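Long-range contacts in acetylxylan esterase A (Aspergillus awamori, PDB 5X6S), which cleaves acetyl side groups from the backbone of acetylated xylans as a secreted, monomeric serine esterase of carbohydrate esterase family 1: residues Tyr20-Asn25 and Thr55-Tyr60; Phe136-Val141 and Arg191-Ile196. All blocks are in the same frame, centred on the assembly; numbering follows the deposited sequence.

In the fold
Both contacts reach the one central mixed sheet of this alpha/beta-hydrolase, with centres about 20 Å apart and nearest atoms about 11 Å apart. Interaction 1 lies toward the edge, about 19 Å from the centre of the chain, where the end of strand 18-23 meets helix 53-60, away from the annotated sites. Interaction 2 lies in the middle, about 7 Å from the chain centre, where strands 138-142 and 193-199 run side by side. It is the one nearer to catalysis: the side chain of Val-141 is about 9 Å from that of Ser-119, the active-site serine by similarity. Along the chain, interaction 1 closes before interaction 2 opens.

Interaction 1 of 2, residues Tyr20-Asn25 and Thr55-Tyr60; sequences YIYVPN and TLSEQY
Tyr-22 and Asn-25 converge on one carboxylate oxygen, OE2 of Glu-58. Tyr-22 OH donates at 2.6 Å to the anti lone pair of Glu-58 OE2; the backbone N of Asn-25 reaches the same oxygen at 2.8 Å from the syn side, 18° out of the carboxylate plane. Tyr-22 CG stands anti to the backbone N (chi1 -177°), which carries the phenol from the strand to the helix, where the ring and carboxylate planes stand 79° apart. The tight part lies beneath: Ser-57 OG sits at the ring edge, 3.2 Å from Tyr-22 CE2, and also meets Pro-24 CB at 3.3 Å. This hydroxyl is bonded within its own helix, to Ala-54 O. Pro-24 CG rests 3.5 Å from Ser-57 O, so the proline ring packs against the helix backbone. The outer side is looser. There the exposed Asn-25 brings CB no closer than 3.6 Å to Glu-58 OE1, and that oxygen is bonded to Asn-26 N. The contact joins the end of strand 18-23, next to the outermost strand 3-7, to helix 53-60. Three donors, two of them backbone amides, share the carboxylate, which would probably favour its charged form and fix its rotation.

Interaction 2 of 2, residues Phe136-Val141 and Arg191-Ile196; sequences FAAATV and RPRMQI
Pro-192 puts its CB into the bend where Phe-136 leads into the strand, 3.8 Å from Phe-136 CB and 3.6 Å from Ala-138 N. Beyond it, strands 138-141 and 193-196 run parallel, 12° apart, as neighbours in the central sheet of the alpha/beta-hydrolase fold, and backbone bonds alternate between them, from Arg-193 N to Ala-137 O at one end to Val-141 N and Gln-195 O at the other. The small alanines supply the hollows. On the face of Ala-139 and Val-141, Met-194 folds back, bent at chi2 and chi3, and lays SD and CE over Ala-139 CB, SD at 3.8 Å; its CE also nears Val-141 CG2. Ile-196 lies alongside Val-141 and presses CD1 on CG2 at 3.5 Å, tighter than usual for two carbons. Helix 120-131, which follows Ser-119, the nucleophile by similarity, covers this side with Ala-122 and Asn-126 on Val-141; helix 208-221 adds Trp-217 on Met-194 and Thr-213 on Ile-196.

The other face carries Ala-138 and Thr-140. Here the guanidinium of Arg-193, turned by a bend at chi3, spreads one face over Ala-138 CB, which stands 3.5 Å above its plane toward the rim. Trp-271 takes NH2 through its carbonyl and adds a cation-pi contact, while a water links Arg-193 NE to Ala-137 O. Gln-195 CG is anti to the backbone N (chi1 180°) and the chain runs on extended beside Thr-140, whose OG1 donates to OE1 at 2.9 Å, tilted 28° from the amide plane. Gln-195 NE2 goes to Gln-250 OE1, consistent with a single amide orientation. The chemistry thus divides by face: apolar filling toward helices 120-131 and 208-221, and toward helix 265-272 polar groups bonded to protein atoms and, at Arg-193 NE, to water.

Interaction 1 of 2, residues Tyr20-Asn25 and Thr55-Tyr60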
loop_
_atom_site.group_PDB
_atom_site.type_symbol
_atom_site.label_atom_id
_atom_site.label_comp_id
_atom_site.label_asym_id
_atom_site.label_seq_id
_atom_site.Cartn_x
_atom_site.Cartn_y
_atom_site.Cartn_z
ATOM N N TYR A 20 -10.727 5.186 -18.648
ATOM C CA TYR A 20 -10.550 6.578 -19.066
ATOM C C TYR A 20 -9.922 7.340 -17.943
ATOM O O TYR A 20 -10.299 7.167 -16.778
ATOM C CB TYR A 20 -11.860 7.243 -19.473
ATOM C CG TYR A 20 -12.575 6.526 -20.615
ATOM C CD1 TYR A 20 -13.307 5.387 -20.387
ATOM C CD2 TYR A 20 -12.473 6.977 -21.909
ATOM C CE1 TYR A 20 -14.000 4.734 -21.406
ATOM C CE2 TYR A 20 -13.147 6.338 -22.953
ATOM C CZ TYR A 20 -13.902 5.211 -22.688
ATOM O OH TYR A 20 -14.516 4.532 -23.697
ATOM N N ILE A 21 -8.968 8.207 -18.260
ATOM C CA ILE A 21 -8.348 9.060 -17.243
ATOM C C ILE A 21 -8.407 10.536 -17.558
ATOM O O ILE A 21 -8.304 10.952 -18.726
ATOM C CB ILE A 21 -6.884 8.682 -16.955
ATOM C CG1 ILE A 21 -6.002 8.851 -18.187
ATOM C CG2 ILE A 21 -6.808 7.245 -16.528
ATOM C CD1 ILE A 21 -4.510 8.652 -17.827
ATOM N N TYR A 22 -8.612 11.343 -16.523
ATOM C CA TYR A 22 -8.451 12.764 -16.654
ATOM C C TYR A 22 -7.133 13.153 -16.020
ATOM O O TYR A 22 -6.958 13.027 -14.804
ATOM C CB TYR A 22 -9.586 13.572 -16.036
ATOM C CG TYR A 22 -9.413 15.063 -16.260
ATOM C CD1 TYR A 22 -9.830 15.672 -17.445
ATOM C CD2 TYR A 22 -8.838 15.869 -15.305
ATOM C CE1 TYR A 22 -9.629 17.065 -17.658
ATOM C CE2 TYR A 22 -8.664 17.231 -15.494
ATOM C CZ TYR A 22 -9.070 17.830 -16.689
ATOM O OH TYR A 22 -8.899 19.192 -16.863
ATOM N N VAL A 23 -6.243 13.695 -16.852
ATOM C CA VAL A 23 -4.964 14.221 -16.374
ATOM C C VAL A 23 -5.039 15.756 -16.399
ATOM O O VAL A 23 -5.158 16.340 -17.482
ATOM C CB VAL A 23 -3.767 13.730 -17.230
ATOM C CG1 VAL A 23 -2.457 14.218 -16.637
ATOM C CG2 VAL A 23 -3.734 12.204 -17.314
ATOM N N PRO A 24 -5.039 16.403 -15.223
ATOM C CA PRO A 24 -5.239 17.843 -15.255
ATOM C C PRO A 24 -4.050 18.618 -15.833
ATOM O O PRO A 24 -2.930 18.126 -15.855
ATOM C CB PRO A 24 -5.415 18.200 -13.790
ATOM C CG PRO A 24 -4.652 17.144 -13.031
ATOM C CD PRO A 24 -4.870 15.896 -13.857
ATOM N N ASN A 25 -4.338 19.800 -16.328
ATOM C CA ASN A 25 -3.298 20.772 -16.632
ATOM C C ASN A 25 -2.411 21.090 -15.451
ATOM O O ASN A 25 -1.212 21.046 -15.597
ATOM C CB ASN A 25 -3.943 22.034 -17.187
ATOM C CG ASN A 25 -4.444 21.805 -18.582
ATOM O OD1 ASN A 25 -3.790 21.076 -19.383
ATOM N ND2 ASN A 25 -5.597 22.386 -18.914
ATOM N N THR A 55 -12.771 18.856 -12.118
ATOM C CA THR A 55 -12.664 20.239 -11.690
ATOM C C THR A 55 -11.724 20.314 -10.472
ATOM O O THR A 55 -10.805 21.129 -10.421
ATOM C CB THR A 55 -14.069 20.856 -11.361
ATOM O OG1 THR A 55 -14.834 20.942 -12.557
ATOM C CG2 THR A 55 -13.974 22.240 -10.758
ATOM N N LEU A 56 -11.959 19.440 -9.500
ATOM C CA LEU A 56 -11.110 19.383 -8.291
ATOM C C LEU A 56 -9.640 18.973 -8.570
ATOM O O LEU A 56 -8.707 19.457 -7.882
ATOM C CB LEU A 56 -11.763 18.494 -7.243
ATOM C CG LEU A 56 -13.098 18.987 -6.639
ATOM C CD1 LEU A 56 -13.856 17.856 -5.967
ATOM C CD2 LEU A 56 -12.884 20.163 -5.664
ATOM N N SER A 57 -9.420 18.114 -9.561
ATOM C CA SER A 57 -8.056 17.703 -9.965
ATOM C C SER A 57 -7.236 18.899 -10.439
ATOM O O SER A 57 -6.047 18.936 -10.305
ATOM C CB SER A 57 -8.095 16.650 -11.063
ATOM O OG SER A 57 -8.246 17.218 -12.333
ATOM N N GLU A 58 -7.907 19.906 -10.977
ATOM C CA GLU A 58 -7.221 21.123 -11.363
ATOM C C GLU A 58 -6.832 21.986 -10.168
ATOM O O GLU A 58 -5.935 22.815 -10.281
ATOM C CB GLU A 58 -8.042 21.918 -12.381
ATOM C CG GLU A 58 -8.191 21.199 -13.736
ATOM C CD GLU A 58 -6.928 21.124 -14.579
ATOM O OE1 GLU A 58 -5.855 21.644 -14.171
ATOM O OE2 GLU A 58 -6.997 20.500 -15.659
ATOM N N GLN A 59 -7.482 21.792 -9.023
ATOM C CA GLN A 59 -7.066 22.460 -7.828
ATOM C C GLN A 59 -5.942 21.687 -7.171
ATOM O O GLN A 59 -4.925 22.277 -6.760
ATOM C CB GLN A 59 -8.207 22.618 -6.859
ATOM C CG GLN A 59 -9.281 23.549 -7.359
ATOM C CD GLN A 59 -10.554 23.462 -6.534
ATOM O OE1 GLN A 59 -10.507 23.378 -5.277
ATOM N NE2 GLN A 59 -11.707 23.440 -7.248
ATOM N N TYR A 60 -6.122 20.373 -7.062
ATOM C CA TYR A 60 -5.265 19.533 -6.177
ATOM C C TYR A 60 -4.240 18.704 -6.923
ATOM O O TYR A 60 -3.311 18.148 -6.322
ATOM C CB TYR A 60 -6.171 18.676 -5.272
ATOM C CG TYR A 60 -6.995 19.478 -4.293
ATOM C CD1 TYR A 60 -6.405 20.114 -3.206
ATOM C CD2 TYR A 60 -8.361 19.646 -4.479
ATOM C CE1 TYR A 60 -7.173 20.852 -2.316
ATOM C CE2 TYR A 60 -9.118 20.394 -3.610
ATOM C CZ TYR A 60 -8.516 21.004 -2.541
ATOM O OH TYR A 60 -9.303 21.718 -1.665
#

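Interaction 2 of 2, residues Phe136-Val141 and Arg191-Ile196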
loop_
_atom_site.group_PDB
_atom_site.type_symbol
_atom_site.label_atom_id
_atom_site.label_comp_id
_atom_site.label_asym_id
_atom_site.label_seq_id
_atom_site.Cartn_x
_atom_site.Cartn_y
_atom_site.Cartn_z
ATOM N N PHE A 136 -5.700 1.318 -1.632
ATOM C CA PHE A 136 -6.544 2.472 -1.324
ATOM C C PHE A 136 -6.348 2.997 0.097
ATOM O O PHE A 136 -6.451 2.230 1.053
ATOM C CB PHE A 136 -8.002 2.160 -1.566
ATOM C CG PHE A 136 -8.296 1.741 -2.977
ATOM C CD1 PHE A 136 -8.187 2.661 -4.022
ATOM C CD2 PHE A 136 -8.598 0.412 -3.261
ATOM C CE1 PHE A 136 -8.393 2.272 -5.325
ATOM C CE2 PHE A 136 -8.788 -0.004 -4.552
ATOM C CZ PHE A 136 -8.704 0.922 -5.605
ATOM N N ALA A 137 -6.059 4.313 0.200
ATOM C CA ALA A 137 -5.900 5.024 1.459
ATOM C C ALA A 137 -7.237 5.318 2.100
ATOM O O ALA A 137 -7.367 5.310 3.326
ATOM C CB ALA A 137 -5.144 6.320 1.215
ATOM N N ALA A 138 -8.264 5.563 1.273
ATOM C CA ALA A 138 -9.629 5.906 1.748
ATOM C C ALA A 138 -10.575 5.760 0.614
ATOM O O ALA A 138 -10.139 5.777 -0.575
ATOM C CB ALA A 138 -9.698 7.339 2.308
ATOM N N ALA A 139 -11.854 5.617 0.942
ATOM C CA ALA A 139 -12.931 5.410 -0.007
ATOM C C ALA A 139 -14.141 6.157 0.448
ATOM O O ALA A 139 -14.382 6.226 1.686
ATOM C CB ALA A 139 -13.303 3.958 -0.107
ATOM N N THR A 140 -14.938 6.655 -0.510
ATOM C CA THR A 140 -16.232 7.332 -0.201
ATOM C C THR A 140 -17.311 6.638 -0.992
ATOM O O THR A 140 -17.218 6.535 -2.230
ATOM C CB THR A 140 -16.171 8.886 -0.467
ATOM O OG1 THR A 140 -15.209 9.503 0.409
ATOM C CG2 THR A 140 -17.542 9.569 -0.232
ATOM N N VAL A 141 -18.354 6.188 -0.319
ATOM C CA VAL A 141 -19.437 5.413 -0.886
ATOM C C VAL A 141 -20.708 6.266 -0.903
ATOM O O VAL A 141 -21.201 6.690 0.180
ATOM C CB VAL A 141 -19.655 4.091 -0.084
ATOM C CG1 VAL A 141 -20.787 3.259 -0.591
ATOM C CG2 VAL A 141 -18.361 3.258 -0.040
ATOM N N ARG A 191 -5.965 -1.131 5.061
ATOM C CA ARG A 191 -7.237 -1.064 4.311
ATOM C C ARG A 191 -7.703 0.411 4.201
ATOM O O ARG A 191 -7.328 1.231 5.061
ATOM C CB ARG A 191 -8.299 -1.875 5.018
ATOM C CG ARG A 191 -7.903 -3.316 5.390
ATOM C CD ARG A 191 -9.030 -3.999 6.180
ATOM N NE ARG A 191 -8.737 -5.416 6.361
ATOM C CZ ARG A 191 -9.141 -6.390 5.557
ATOM N NH1 ARG A 191 -9.897 -6.120 4.520
ATOM N NH2 ARG A 191 -8.766 -7.660 5.791
ATOM N N PRO A 192 -8.497 0.751 3.181
ATOM C CA PRO A 192 -8.906 2.176 3.131
ATOM C C PRO A 192 -9.827 2.594 4.292
ATOM O O PRO A 192 -10.721 1.814 4.682
ATOM C CB PRO A 192 -9.666 2.285 1.797
ATOM C CG PRO A 192 -10.105 0.871 1.483
ATOM C CD PRO A 192 -9.031 -0.017 2.045
ATOM N N ARG A 193 -9.642 3.822 4.763
ATOM C CA ARG A 193 -10.611 4.473 5.659
ATOM C C ARG A 193 -11.920 4.648 4.865
ATOM O O ARG A 193 -11.896 5.200 3.763
ATOM C CB ARG A 193 -10.071 5.804 6.115
ATOM C CG ARG A 193 -8.761 5.751 6.849
ATOM C CD ARG A 193 -8.282 7.179 7.218
ATOM N NE ARG A 193 -7.718 7.935 6.076
ATOM C CZ ARG A 193 -8.373 8.872 5.389
ATOM N NH1 ARG A 193 -9.604 9.185 5.708
ATOM N NH2 ARG A 193 -7.785 9.487 4.366
ATOM N N MET A 194 -13.046 4.161 5.403
ATOM C CA MET A 194 -14.313 4.138 4.724
ATOM C C MET A 194 -15.254 5.262 5.169
ATOM O O MET A 194 -15.458 5.467 6.358
ATOM C CB MET A 194 -15.021 2.809 4.930
ATOM C CG MET A 194 -14.250 1.566 4.551
ATOM S SD MET A 194 -13.710 1.593 2.793
ATOM C CE MET A 194 -15.269 1.502 1.998
ATOM N N GLN A 195 -15.860 5.940 4.199
ATOM C CA GLN A 195 -16.897 6.944 4.435
ATOM C C GLN A 195 -18.095 6.569 3.622
ATOM O O GLN A 195 -18.022 6.476 2.371
ATOM C CB GLN A 195 -16.391 8.326 4.018
ATOM C CG GLN A 195 -17.374 9.441 4.209
ATOM C CD GLN A 195 -16.788 10.772 3.741
ATOM O OE1 GLN A 195 -16.500 10.960 2.536
ATOM N NE2 GLN A 195 -16.563 11.683 4.681
ATOM N N ILE A 196 -19.220 6.338 4.308
ATOM C CA ILE A 196 -20.437 5.760 3.726
ATOM C C ILE A 196 -21.609 6.755 3.799
ATOM O O ILE A 196 -22.077 7.079 4.903
ATOM C CB ILE A 196 -20.832 4.454 4.473
ATOM C CG1 ILE A 196 -19.619 3.547 4.670
ATOM C CG2 ILE A 196 -22.058 3.765 3.837
ATOM C CD1 ILE A 196 -18.913 3.070 3.391
HETATM O O HOH W 1 -5.430 6.313 5.143
HETATM O O HOH W 2 -5.582 3.211 5.140
#